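Long-range contacts in Vv2_1132 (Vibrio vulnificus CMCP6, PDB 5Y9S), which probably controls transcription as a LysR-type regulator, pairing a helix-turn-helix DNA-binding domain with an effector-binding domain in a tetrameric assembly: residues Pro184-Arg189 with Val266-Glu271; Glu180-Val185 with Val248-Met253; Gln198-Leu203 with Leu224-Val229; Leu203-His208 with Glu236-Met241. One frame throughout, in Å; residues are numbered along the deposited sequence.

Contact 1 (Pro184-Arg189 with Val266-Glu271)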
loop_
_atom_site.group_PDB
_atom_site.type_symbol
_atom_site.label_atom_id
_atom_site.label_comp_id
_atom_site.label_asym_id
_atom_site.label_seq_id
_atom_site.Cartn_x
_atom_site.Cartn_y
_atom_site.Cartn_z
ATOM N N PRO D 184 -23.051 40.301 15.757
ATOM C CA PRO D 184 -23.262 39.482 16.958
ATOM C C PRO D 184 -24.755 39.320 17.213
ATOM O O PRO D 184 -25.502 40.302 17.212
ATOM C CB PRO D 184 -22.589 40.297 18.063
ATOM C CG PRO D 184 -22.741 41.730 17.595
ATOM C CD PRO D 184 -22.682 41.692 16.082
ATOM N N VAL D 185 -25.191 38.077 17.415
ATOM C CA VAL D 185 -26.593 37.769 17.670
ATOM C C VAL D 185 -26.724 36.994 18.972
ATOM O O VAL D 185 -25.781 36.345 19.438
ATOM C CB VAL D 185 -27.244 36.959 16.531
ATOM C CG1 VAL D 185 -27.355 37.811 15.258
ATOM C CG2 VAL D 185 -26.473 35.650 16.313
ATOM N N VAL D 186 -27.936 37.047 19.535
ATOM C CA VAL D 186 -28.226 36.443 20.831
ATOM C C VAL D 186 -29.715 36.143 20.900
ATOM O O VAL D 186 -30.529 36.816 20.262
ATOM C CB VAL D 186 -27.774 37.374 21.987
ATOM C CG1 VAL D 186 -28.624 38.607 22.042
ATOM C CG2 VAL D 186 -27.799 36.641 23.309
ATOM N N ALA D 187 -30.072 35.124 21.679
ATOM C CA ALA D 187 -31.481 34.836 21.895
ATOM C C ALA D 187 -32.112 35.980 22.692
ATOM O O ALA D 187 -31.447 36.591 23.534
ATOM C CB ALA D 187 -31.659 33.501 22.625
ATOM N N PRO D 188 -33.374 36.320 22.419
ATOM C CA PRO D 188 -33.969 37.491 23.087
ATOM C C PRO D 188 -33.947 37.410 24.601
ATOM O O PRO D 188 -33.759 38.434 25.269
ATOM C CB PRO D 188 -35.400 37.505 22.538
ATOM C CG PRO D 188 -35.276 36.863 21.190
ATOM C CD PRO D 188 -34.252 35.778 21.368
ATOM N N ARG D 189 -34.119 36.218 25.171
ATOM C CA ARG D 189 -34.194 36.140 26.626
ATOM C C ARG D 189 -32.886 36.583 27.284
ATOM O O ARG D 189 -32.908 37.223 28.343
ATOM C CB ARG D 189 -34.596 34.724 27.040
ATOM C CG ARG D 189 -33.469 33.849 27.472
ATOM C CD ARG D 189 -33.712 32.407 27.093
ATOM N NE ARG D 189 -32.683 31.573 27.691
ATOM C CZ ARG D 189 -32.374 30.356 27.265
ATOM N NH1 ARG D 189 -31.407 29.670 27.869
ATOM N NH2 ARG D 189 -33.036 29.827 26.239
ATOM N N VAL D 266 -31.849 38.310 18.099
ATOM C CA VAL D 266 -31.724 39.755 18.021
ATOM C C VAL D 266 -30.251 40.103 17.876
ATOM O O VAL D 266 -29.383 39.457 18.487
ATOM C CB VAL D 266 -32.320 40.456 19.266
ATOM C CG1 VAL D 266 -32.464 41.944 19.011
ATOM C CG2 VAL D 266 -33.689 39.884 19.631
ATOM N N ILE D 267 -29.969 41.125 17.068
ATOM C CA ILE D 267 -28.625 41.669 17.009
ATOM C C ILE D 267 -28.292 42.274 18.367
ATOM O O ILE D 267 -29.115 42.973 18.967
ATOM C CB ILE D 267 -28.515 42.706 15.882
ATOM C CG1 ILE D 267 -28.642 42.019 14.522
ATOM C CG2 ILE D 267 -27.208 43.481 15.988
ATOM C CD1 ILE D 267 -28.956 42.971 13.397
ATOM N N ALA D 268 -27.114 41.953 18.890
ATOM C CA ALA D 268 -26.660 42.495 20.164
ATOM C C ALA D 268 -25.770 43.711 19.928
ATOM O O ALA D 268 -25.058 43.796 18.926
ATOM C CB ALA D 268 -25.901 41.441 20.979
ATOM N N PHE D 269 -25.816 44.652 20.863
ATOM C CA PHE D 269 -25.006 45.871 20.783
ATOM C C PHE D 269 -25.309 46.672 19.520
ATOM O O PHE D 269 -24.422 47.290 18.930
ATOM C CB PHE D 269 -23.517 45.547 20.879
ATOM C CG PHE D 269 -23.189 44.474 21.884
ATOM C CD1 PHE D 269 -23.696 44.533 23.179
ATOM C CD2 PHE D 269 -22.371 43.412 21.541
ATOM C CE1 PHE D 269 -23.388 43.562 24.110
ATOM C CE2 PHE D 269 -22.050 42.425 22.477
ATOM C CZ PHE D 269 -22.559 42.506 23.760
ATOM N N GLU D 270 -26.577 46.647 19.120
ATOM C CA GLU D 270 -27.170 47.459 18.066
ATOM C C GLU D 270 -26.520 48.825 17.974
ATOM O O GLU D 270 -26.272 49.331 16.877
ATOM C CB GLU D 270 -28.672 47.640 18.323
ATOM C CG GLU D 270 -29.447 46.346 18.631
ATOM C CD GLU D 270 -29.276 45.831 20.075
ATOM O OE1 GLU D 270 -28.209 46.066 20.692
ATOM O OE2 GLU D 270 -30.208 45.162 20.582
ATOM N N GLU D 271 -26.255 49.425 19.135
ATOM C CA GLU D 271 -25.707 50.774 19.174
ATOM C C GLU D 271 -24.341 50.838 18.489
ATOM O O GLU D 271 -24.035 51.816 17.794
ATOM C CB GLU D 271 -25.639 51.257 20.632
ATOM C CG GLU D 271 -24.740 50.413 21.576
ATOM C CD GLU D 271 -25.455 49.260 22.311
ATOM O OE1 GLU D 271 -26.650 49.001 22.039
ATOM O OE2 GLU D 271 -24.802 48.598 23.158
#

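Contact 2 (Glu180-Val185 with Val248-Met253)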
loop_
_atom_site.group_PDB
_atom_site.type_symbol
_atom_site.label_atom_id
_atom_site.label_comp_id
_atom_site.label_asym_id
_atom_site.label_seq_id
_atom_site.Cartn_x
_atom_site.Cartn_y
_atom_site.Cartn_z
ATOM N N GLU D 180 -22.129 42.538 3.010
ATOM C CA GLU D 180 -22.953 42.493 4.210
ATOM C C GLU D 180 -22.026 42.599 5.410
ATOM O O GLU D 180 -20.822 42.833 5.268
ATOM C CB GLU D 180 -23.784 41.207 4.268
ATOM C CG GLU D 180 -22.929 39.951 4.385
ATOM C CD GLU D 180 -23.755 38.671 4.506
ATOM O OE1 GLU D 180 -23.211 37.569 4.242
ATOM O OE2 GLU D 180 -24.950 38.764 4.857
ATOM N N LYS D 181 -22.586 42.415 6.598
ATOM C CA LYS D 181 -21.814 42.462 7.825
ATOM C C LYS D 181 -21.919 41.128 8.554
ATOM O O LYS D 181 -22.874 40.357 8.369
ATOM C CB LYS D 181 -22.287 43.606 8.737
ATOM C CG LYS D 181 -22.466 44.978 8.040
ATOM C CD LYS D 181 -21.168 45.799 8.037
ATOM C CE LYS D 181 -21.429 47.309 7.991
ATOM N NZ LYS D 181 -20.933 47.992 9.225
ATOM N N VAL D 182 -20.907 40.850 9.358
ATOM C CA VAL D 182 -20.936 39.756 10.311
ATOM C C VAL D 182 -21.333 40.351 11.656
ATOM O O VAL D 182 -20.616 41.191 12.204
ATOM C CB VAL D 182 -19.578 39.045 10.388
ATOM C CG1 VAL D 182 -19.557 38.112 11.575
ATOM C CG2 VAL D 182 -19.292 38.295 9.075
ATOM N N VAL D 183 -22.485 39.951 12.181
ATOM C CA VAL D 183 -23.059 40.657 13.332
ATOM C C VAL D 183 -23.167 39.757 14.549
ATOM O O VAL D 183 -23.330 38.541 14.409
ATOM C CB VAL D 183 -24.430 41.242 12.984
ATOM C CG1 VAL D 183 -24.288 42.177 11.781
ATOM C CG2 VAL D 183 -25.446 40.117 12.731
ATOM N N PRO D 184 -23.051 40.301 15.757
ATOM C CA PRO D 184 -23.262 39.482 16.958
ATOM C C PRO D 184 -24.755 39.320 17.213
ATOM O O PRO D 184 -25.502 40.302 17.212
ATOM C CB PRO D 184 -22.589 40.297 18.063
ATOM C CG PRO D 184 -22.741 41.730 17.595
ATOM C CD PRO D 184 -22.682 41.692 16.082
ATOM N N VAL D 185 -25.191 38.077 17.415
ATOM C CA VAL D 185 -26.593 37.769 17.670
ATOM C C VAL D 185 -26.724 36.994 18.972
ATOM O O VAL D 185 -25.781 36.345 19.438
ATOM C CB VAL D 185 -27.244 36.959 16.531
ATOM C CG1 VAL D 185 -27.355 37.811 15.258
ATOM C CG2 VAL D 185 -26.473 35.650 16.313
ATOM N N VAL D 248 -23.484 34.217 22.746
ATOM C CA VAL D 248 -23.474 35.164 21.642
ATOM C C VAL D 248 -22.577 34.623 20.533
ATOM O O VAL D 248 -21.494 34.078 20.793
ATOM C CB VAL D 248 -23.017 36.555 22.135
ATOM C CG1 VAL D 248 -21.672 36.456 22.800
ATOM C CG2 VAL D 248 -22.985 37.568 21.002
ATOM N N ALA D 249 -23.056 34.725 19.297
ATOM C CA ALA D 249 -22.326 34.323 18.101
ATOM C C ALA D 249 -22.223 35.502 17.141
ATOM O O ALA D 249 -23.162 36.301 17.022
ATOM C CB ALA D 249 -23.025 33.148 17.403
ATOM N N TRP D 250 -21.071 35.621 16.477
ATOM C CA TRP D 250 -20.905 36.534 15.346
ATOM C C TRP D 250 -21.146 35.731 14.070
ATOM O O TRP D 250 -20.443 34.747 13.807
ATOM C CB TRP D 250 -19.511 37.181 15.335
ATOM C CG TRP D 250 -19.434 38.514 16.105
ATOM C CD1 TRP D 250 -19.398 39.780 15.574
ATOM C CD2 TRP D 250 -19.406 38.682 17.529
ATOM N NE1 TRP D 250 -19.360 40.715 16.585
ATOM C CE2 TRP D 250 -19.350 40.064 17.791
ATOM C CE3 TRP D 250 -19.421 37.794 18.606
ATOM C CZ2 TRP D 250 -19.313 40.579 19.089
ATOM C CZ3 TRP D 250 -19.378 38.308 19.904
ATOM C CH2 TRP D 250 -19.332 39.677 20.129
ATOM N N VAL D 251 -22.156 36.132 13.302
ATOM C CA VAL D 251 -22.580 35.380 12.119
ATOM C C VAL D 251 -22.924 36.349 11.004
ATOM O O VAL D 251 -23.370 37.484 11.231
ATOM C CB VAL D 251 -23.806 34.485 12.406
ATOM C CG1 VAL D 251 -23.471 33.407 13.420
ATOM C CG2 VAL D 251 -25.012 35.334 12.852
ATOM N N PRO D 252 -22.720 35.912 9.769
ATOM C CA PRO D 252 -23.078 36.747 8.619
ATOM C C PRO D 252 -24.576 36.998 8.582
ATOM O O PRO D 252 -25.372 36.124 8.921
ATOM C CB PRO D 252 -22.620 35.906 7.420
ATOM C CG PRO D 252 -21.547 35.041 7.966
ATOM C CD PRO D 252 -21.930 34.735 9.382
ATOM N N MET D 253 -24.953 38.213 8.169
ATOM C CA MET D 253 -26.374 38.536 8.081
ATOM C C MET D 253 -27.132 37.524 7.242
ATOM O O MET D 253 -28.249 37.151 7.590
ATOM C CB MET D 253 -26.600 39.943 7.496
ATOM C CG MET D 253 -26.456 41.091 8.473
ATOM S SD MET D 253 -27.815 41.111 9.642
ATOM C CE MET D 253 -29.249 41.348 8.624
#

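Contact 3 (Gln198-Leu203 with Leu224-Val229)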
loop_
_atom_site.group_PDB
_atom_site.type_symbol
_atom_site.label_atom_id
_atom_site.label_comp_id
_atom_site.label_asym_id
_atom_site.label_seq_id
_atom_site.Cartn_x
_atom_site.Cartn_y
_atom_site.Cartn_z
ATOM N N GLN D 198 -20.247 42.046 31.437
ATOM C CA GLN D 198 -19.946 40.821 32.182
ATOM C C GLN D 198 -19.140 39.808 31.363
ATOM O O GLN D 198 -18.552 40.150 30.334
ATOM C CB GLN D 198 -21.234 40.163 32.666
ATOM C CG GLN D 198 -21.373 40.114 34.170
ATOM C CD GLN D 198 -22.802 39.850 34.603
ATOM O OE1 GLN D 198 -23.708 39.757 33.769
ATOM N NE2 GLN D 198 -23.016 39.740 35.914
ATOM N N THR D 199 -19.115 38.564 31.848
ATOM C CA THR D 199 -18.496 37.443 31.146
ATOM C C THR D 199 -19.573 36.715 30.347
ATOM O O THR D 199 -20.534 36.185 30.920
ATOM C CB THR D 199 -17.810 36.489 32.128
ATOM O OG1 THR D 199 -16.523 37.011 32.496
ATOM C CG2 THR D 199 -17.641 35.089 31.515
ATOM N N ILE D 200 -19.412 36.692 29.034
ATOM C CA ILE D 200 -20.459 36.284 28.101
ATOM C C ILE D 200 -20.033 34.984 27.442
ATOM O O ILE D 200 -18.925 34.917 26.896
ATOM C CB ILE D 200 -20.713 37.355 27.029
ATOM C CG1 ILE D 200 -20.527 38.752 27.621
ATOM C CG2 ILE D 200 -22.083 37.163 26.436
ATOM C CD1 ILE D 200 -20.602 39.863 26.599
ATOM N N PRO D 201 -20.870 33.952 27.449
ATOM C CA PRO D 201 -20.537 32.740 26.699
ATOM C C PRO D 201 -20.461 33.059 25.215
ATOM O O PRO D 201 -21.303 33.776 24.668
ATOM C CB PRO D 201 -21.693 31.785 27.019
ATOM C CG PRO D 201 -22.439 32.418 28.165
ATOM C CD PRO D 201 -22.214 33.884 28.039
ATOM N N TYR D 202 -19.432 32.524 24.566
ATOM C CA TYR D 202 -19.076 32.905 23.207
ATOM C C TYR D 202 -19.110 31.665 22.331
ATOM O O TYR D 202 -18.427 30.680 22.630
ATOM C CB TYR D 202 -17.695 33.563 23.190
ATOM C CG TYR D 202 -17.128 33.813 21.811
ATOM C CD1 TYR D 202 -17.924 34.296 20.775
ATOM C CD2 TYR D 202 -15.788 33.585 21.551
ATOM C CE1 TYR D 202 -17.398 34.530 19.508
ATOM C CE2 TYR D 202 -15.249 33.826 20.293
ATOM C CZ TYR D 202 -16.060 34.291 19.280
ATOM O OH TYR D 202 -15.515 34.513 18.036
ATOM N N LEU D 203 -19.914 31.710 21.260
ATOM C CA LEU D 203 -20.024 30.618 20.288
ATOM C C LEU D 203 -19.198 31.000 19.061
ATOM O O LEU D 203 -19.593 31.883 18.296
ATOM C CB LEU D 203 -21.482 30.361 19.905
ATOM C CG LEU D 203 -22.543 30.421 21.007
ATOM C CD1 LEU D 203 -23.918 30.796 20.424
ATOM C CD2 LEU D 203 -22.624 29.093 21.732
ATOM N N LEU D 224 -15.202 43.404 25.747
ATOM C CA LEU D 224 -15.981 42.250 26.166
ATOM C C LEU D 224 -15.079 41.234 26.847
ATOM O O LEU D 224 -13.861 41.222 26.659
ATOM C CB LEU D 224 -16.686 41.587 24.974
ATOM C CG LEU D 224 -17.866 42.329 24.344
ATOM C CD1 LEU D 224 -18.733 42.989 25.419
ATOM C CD2 LEU D 224 -17.378 43.353 23.335
ATOM N N THR D 225 -15.698 40.372 27.644
ATOM C CA THR D 225 -15.026 39.205 28.205
ATOM C C THR D 225 -15.780 37.988 27.676
ATOM O O THR D 225 -16.752 37.525 28.279
ATOM C CB THR D 225 -14.990 39.257 29.733
ATOM O OG1 THR D 225 -14.543 40.554 30.146
ATOM C CG2 THR D 225 -14.035 38.197 30.291
ATOM N N LEU D 226 -15.329 37.478 26.539
ATOM C CA LEU D 226 -15.990 36.377 25.854
ATOM C C LEU D 226 -15.341 35.059 26.259
ATOM O O LEU D 226 -14.162 34.828 25.970
ATOM C CB LEU D 226 -15.923 36.565 24.339
ATOM C CG LEU D 226 -16.379 37.930 23.830
ATOM C CD1 LEU D 226 -16.209 38.023 22.327
ATOM C CD2 LEU D 226 -17.828 38.189 24.228
ATOM N N LYS D 227 -16.117 34.191 26.912
ATOM C CA LYS D 227 -15.628 32.876 27.291
ATOM C C LYS D 227 -16.073 31.847 26.259
ATOM O O LYS D 227 -17.268 31.521 26.198
ATOM C CB LYS D 227 -16.137 32.499 28.681
ATOM C CG LYS D 227 -16.018 31.021 29.018
ATOM C CD LYS D 227 -16.855 30.693 30.245
ATOM C CE LYS D 227 -17.640 29.395 30.087
ATOM N NZ LYS D 227 -19.059 29.544 30.570
ATOM N N PRO D 228 -15.160 31.307 25.437
ATOM C CA PRO D 228 -15.538 30.278 24.458
ATOM C C PRO D 228 -16.164 29.036 25.061
ATOM O O PRO D 228 -15.484 28.251 25.723
ATOM C CB PRO D 228 -14.204 29.931 23.784
ATOM C CG PRO D 228 -13.183 30.373 24.717
ATOM C CD PRO D 228 -13.728 31.620 25.351
ATOM N N VAL D 229 -17.451 28.827 24.805
ATOM C CA VAL D 229 -18.148 27.626 25.255
ATOM C C VAL D 229 -18.400 26.633 24.138
ATOM O O VAL D 229 -18.855 25.513 24.423
ATOM C CB VAL D 229 -19.490 27.972 25.939
ATOM C CG1 VAL D 229 -19.294 29.028 27.013
ATOM C CG2 VAL D 229 -20.487 28.451 24.910
#

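Contact 4 (Leu203-His208 with Glu236-Met241)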
loop_
_atom_site.group_PDB
_atom_site.type_symbol
_atom_site.label_atom_id
_atom_site.label_comp_id
_atom_site.label_asym_id
_atom_site.label_seq_id
_atom_site.Cartn_x
_atom_site.Cartn_y
_atom_site.Cartn_z
ATOM N N LEU D 203 -19.914 31.710 21.260
ATOM C CA LEU D 203 -20.024 30.618 20.288
ATOM C C LEU D 203 -19.198 31.000 19.061
ATOM O O LEU D 203 -19.593 31.883 18.296
ATOM C CB LEU D 203 -21.482 30.361 19.905
ATOM C CG LEU D 203 -22.543 30.421 21.007
ATOM C CD1 LEU D 203 -23.918 30.796 20.424
ATOM C CD2 LEU D 203 -22.624 29.093 21.732
ATOM N N SER D 204 -18.066 30.330 18.869
ATOM C CA SER D 204 -16.992 30.824 18.018
ATOM C C SER D 204 -16.730 29.898 16.832
ATOM O O SER D 204 -17.178 28.746 16.786
ATOM C CB SER D 204 -15.701 30.969 18.821
ATOM O OG SER D 204 -15.196 29.685 19.134
ATOM N N TYR D 205 -15.957 30.411 15.876
ATOM C CA TYR D 205 -15.546 29.625 14.722
ATOM C C TYR D 205 -14.209 28.950 14.990
ATOM O O TYR D 205 -13.376 29.453 15.747
ATOM C CB TYR D 205 -15.421 30.500 13.488
ATOM C CG TYR D 205 -16.723 31.041 12.943
ATOM C CD1 TYR D 205 -17.444 30.328 12.006
ATOM C CD2 TYR D 205 -17.189 32.305 13.314
ATOM C CE1 TYR D 205 -18.618 30.821 11.467
ATOM C CE2 TYR D 205 -18.354 32.808 12.791
ATOM C CZ TYR D 205 -19.065 32.065 11.865
ATOM O OH TYR D 205 -20.231 32.559 11.339
ATOM N N SER D 206 -14.019 27.790 14.378
ATOM C CA SER D 206 -12.720 27.126 14.411
ATOM C C SER D 206 -11.649 28.021 13.802
ATOM O O SER D 206 -11.911 28.819 12.897
ATOM C CB SER D 206 -12.792 25.806 13.654
ATOM O OG SER D 206 -13.934 25.083 14.090
ATOM N N GLU D 207 -10.421 27.879 14.298
ATOM C CA GLU D 207 -9.417 28.870 13.940
ATOM C C GLU D 207 -9.008 28.786 12.485
ATOM O O GLU D 207 -8.370 29.719 11.991
ATOM C CB GLU D 207 -8.190 28.738 14.839
ATOM C CG GLU D 207 -7.824 27.318 15.165
ATOM C CD GLU D 207 -6.556 27.236 15.977
ATOM O OE1 GLU D 207 -6.176 26.117 16.387
ATOM O OE2 GLU D 207 -5.940 28.299 16.201
ATOM N N HIS D 208 -9.384 27.725 11.781
ATOM C CA HIS D 208 -8.928 27.506 10.415
ATOM C C HIS D 208 -10.034 27.740 9.392
ATOM O O HIS D 208 -10.097 27.070 8.358
ATOM C CB HIS D 208 -8.333 26.105 10.297
ATOM C CG HIS D 208 -7.213 25.857 11.264
ATOM N ND1 HIS D 208 -6.048 26.600 11.258
ATOM C CD2 HIS D 208 -7.092 24.977 12.287
ATOM C CE1 HIS D 208 -5.255 26.181 12.230
ATOM N NE2 HIS D 208 -5.864 25.196 12.868
ATOM N N GLU D 236 -24.276 27.654 10.481
ATOM C CA GLU D 236 -25.622 27.191 10.785
ATOM C C GLU D 236 -25.704 26.525 12.148
ATOM O O GLU D 236 -26.784 26.499 12.746
ATOM C CB GLU D 236 -26.104 26.232 9.690
ATOM C CG GLU D 236 -25.652 26.637 8.258
ATOM C CD GLU D 236 -24.185 26.283 7.952
ATOM O OE1 GLU D 236 -23.838 25.094 7.926
ATOM O OE2 GLU D 236 -23.365 27.209 7.784
ATOM N N SER D 237 -24.589 26.001 12.657
ATOM C CA SER D 237 -24.577 25.416 13.997
ATOM C C SER D 237 -24.533 26.501 15.055
ATOM O O SER D 237 -25.222 26.397 16.074
ATOM C CB SER D 237 -23.375 24.488 14.179
ATOM O OG SER D 237 -23.644 23.239 13.614
ATOM N N LEU D 238 -23.698 27.525 14.838
ATOM C CA LEU D 238 -23.712 28.662 15.737
ATOM C C LEU D 238 -25.131 29.177 15.897
ATOM O O LEU D 238 -25.595 29.410 17.023
ATOM C CB LEU D 238 -22.800 29.768 15.218
ATOM C CG LEU D 238 -21.338 29.355 15.165
ATOM C CD1 LEU D 238 -20.580 30.397 14.382
ATOM C CD2 LEU D 238 -20.749 29.167 16.553
ATOM N N VAL D 239 -25.857 29.288 14.779
ATOM C CA VAL D 239 -27.201 29.853 14.810
ATOM C C VAL D 239 -28.125 29.002 15.682
ATOM O O VAL D 239 -28.838 29.529 16.539
ATOM C CB VAL D 239 -27.740 30.020 13.377
ATOM C CG1 VAL D 239 -29.268 30.216 13.392
ATOM C CG2 VAL D 239 -27.039 31.208 12.715
ATOM N N LYS D 240 -28.104 27.671 15.504
ATOM C CA LYS D 240 -28.913 26.815 16.371
ATOM C C LYS D 240 -28.569 27.048 17.832
ATOM O O LYS D 240 -29.454 27.278 18.659
ATOM C CB LYS D 240 -28.723 25.333 16.026
ATOM C CG LYS D 240 -29.409 24.893 14.767
ATOM C CD LYS D 240 -30.882 25.254 14.759
ATOM C CE LYS D 240 -31.513 24.830 13.425
ATOM N NZ LYS D 240 -32.615 23.823 13.614
ATOM N N MET D 241 -27.272 27.001 18.158
ATOM C CA MET D 241 -26.818 27.231 19.525
ATOM C C MET D 241 -27.291 28.579 20.039
ATOM O O MET D 241 -27.704 28.703 21.200
ATOM C CB MET D 241 -25.290 27.166 19.572
ATOM C CG MET D 241 -24.689 25.755 19.538
ATOM S SD MET D 241 -25.576 24.581 20.594
ATOM C CE MET D 241 -24.565 24.694 22.040
#

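Contact 1 (Pro184-Arg189 with Val266-Glu271)
P188 and V266 meet where the strand ending at V186 gives way to a turn: P188 CG comes to 3.8 Å from V266 CG2, the two side chains slanting across one another rather than running alongside. V186 packs the same flank further in. Its CG1 branch sits between the backbone N and the carbonyl carbon (chi1 68°), and from there it reaches the methyl of A268, CG1 to CB 4.1 Å. That methyl in turn lies over the centre of the F269 ring, while P184 CG approaches the ring obliquely. On the other face of the sheet V185 and I267 are only loosely matched, CG1 to CG1 4.5 Å. The backbone frame is a short antiparallel pairing in the substrate-binding domain, in which the two-residue strand 266-267 adds to the end of the long strand 172-186. V266 and V186 form its hydrogen-bonded pair, joined both ways: V266 N to V186 O at 2.9 Å, nearly straight at 171°, and V186 N to V266 O at 3.0 Å, more bent at 143°. Beyond them, A268 N donates to P184 O at 2.9 Å. F269 also meets W275 edge-to-face, within the same loop that leads on to strand 277-286.

Contact 2 (Glu180-Val185 with Val248-Met253)
The indole of W250 carries P184 on one face: P184 CB stands 3.5 Å from the centroid of the six-membered ring of W250, 22° off the normal, a CH-pi contact. The rest of the pyrrolidine extends over the pyrrole side, with P184 CD 3.5 Å from W250 NE1, while V182 O lies at the indole edge, near its plane. The NE1 hydrogen itself is bonded to W275 O, so one face and the polar edge of the ring are engaged. A chi1 of -91°, far from a staggered value, turns the indole over the proline of the neighbouring strand. Beside it V182 CG1 packs on W250 CB, and V182 CG2 lies alongside the ring of P252.

On the side of the sheet bearing V183, V185 and V251, V185 CG2 meets V251 CG2 at 3.8 Å, the two valines crossing at about a right angle, and V183 CG2 reaches M253 SD at 4.0 Å. Antiparallel backbone bonds hold the register: V183 and V251 are joined in both directions, as are V185 and A249, with V185 N to A249 O the shortest at 2.7 Å. M253 N closes the ladder on K181 O at 3.0 Å.

At that end the E180 side chain crosses P252 and M253 obliquely, with E180 OE2 3.3 Å from M253 CB, and E180 OE1 is hydrogen-bonded to H254 ND1. Chemically the contact is thus apolar on both faces; five backbone bonds link the strands, E180, V182, P184 and V248 also pair through their backbones with other segments, and the single carboxylate is directed to a histidine at the margin.

Contact 3 (Gln198-Leu203 with Leu224-Val229)
A beta-alpha-beta unit, strand 199-205, helix 210-220 and strand 225-232, brings I200 and L226 together as parallel neighbours. Four backbone bonds alternate between the strands: I200 N donates to T225 O at 2.9 Å, K227 N to I200 O, Y202 N to K227 O, and V229 N to Y202 O at 3.0 Å. The bond from Y202 N to K227 O is the most bent, 145° at the hydrogen, and its donor stands well above the plane of the K227 carbonyl.

The face bearing I200, Y202 and L226 is the apolar one. I200 and L226 lie side by side and point the same way, with I200 CD1 4.0 Å from L226 CD2; the same I200 methyl also touches L224 CD1 at 3.8 Å. With CG anti to the backbone N (chi1 171°), Y202 swings its ring toward L226, whose CD1 sits over the ring centre, 4.3 Å above the plane. Y202 OH is hydrogen-bonded to E216 OE2 on helix 210-220, which covers this face through V215 and L219.

Across the sheet, P201 CB meets V229 CG1 at 3.7 Å, and T199 OG1 lies 3.5 Å from T225 CG2 at the more exposed end. Adjacent parallel strands with their connecting helix packed on one face are the hallmark of the beta-alpha-beta crossover, recurrent in the periplasmic-binding-protein-like fold.

Contact 4 (Leu203-His208 with Glu236-Met241)
L238 meets Y205 by a CH-pi contact: its CD1 lies 3.5 Å from the centroid of the Y205 ring and 18° off the normal, displaced toward the rim on the hydroxyl side, so that Y205 CZ is the nearest ring atom at 3.4 Å. Y205 CG is anti to its carbonyl carbon (chi1 -69°), which carries the ring across to the helix; the side chains cross obliquely, yet CD1 lies over the face.

Aliphatic packing supplies the rest. The other methyl of L238, CD2, rests against the strand backbone and on L203 CB, 3.6 Å away, so the two branches of one leucine divide their work between an aromatic face and a strand. One turn further on, M241 offers its CB to both methyls of L203, at 3.9 Å to CD2 and 4.0 Å to CD1, while the rest of the methionine bends away. F118 of the second subunit packs on M241.

No hydrogen bond joins the two segments, and the polar ends of Y205 and S237 are held by other residues. Y205 OH is hydrogen-bonded to S235 OG at the start of the helix and weakly to W250 O, which helps to fix the ring against L238. S237 OG bonds to A110 O of the second subunit, so one side of this helix faces the sheet and another the subunit interface.

Strand 203-205 and helix 236-241 run nearly antiparallel, 176° between their directions and 8.9 Å between axes, as a helix packed on a sheet does in the alpha/beta architecture of LysR substrate-binding domains.

All four contacts fall within the substrate-binding domain and build on one mixed sheet. Contacts 1 and 2 share strand 172-186, which takes strands 266-267 and 248-252 as antiparallel neighbours; their centres are about 9 Å apart. Strand 199-205 serves contacts 3 and 4, whose centres lie about 13 Å apart. Strand 248-252 bridges the two pairs, since V248 probably hydrogen-bonds to P201 and L203. Along the chain, contacts 3 and 4 lie between the segments of contacts 1 and 2, and interleave with each other. Long-range antiparallel pairing therefore encloses a more local parallel unit, and helix 235-243 packs on this part of the sheet and also contacts the second subunit.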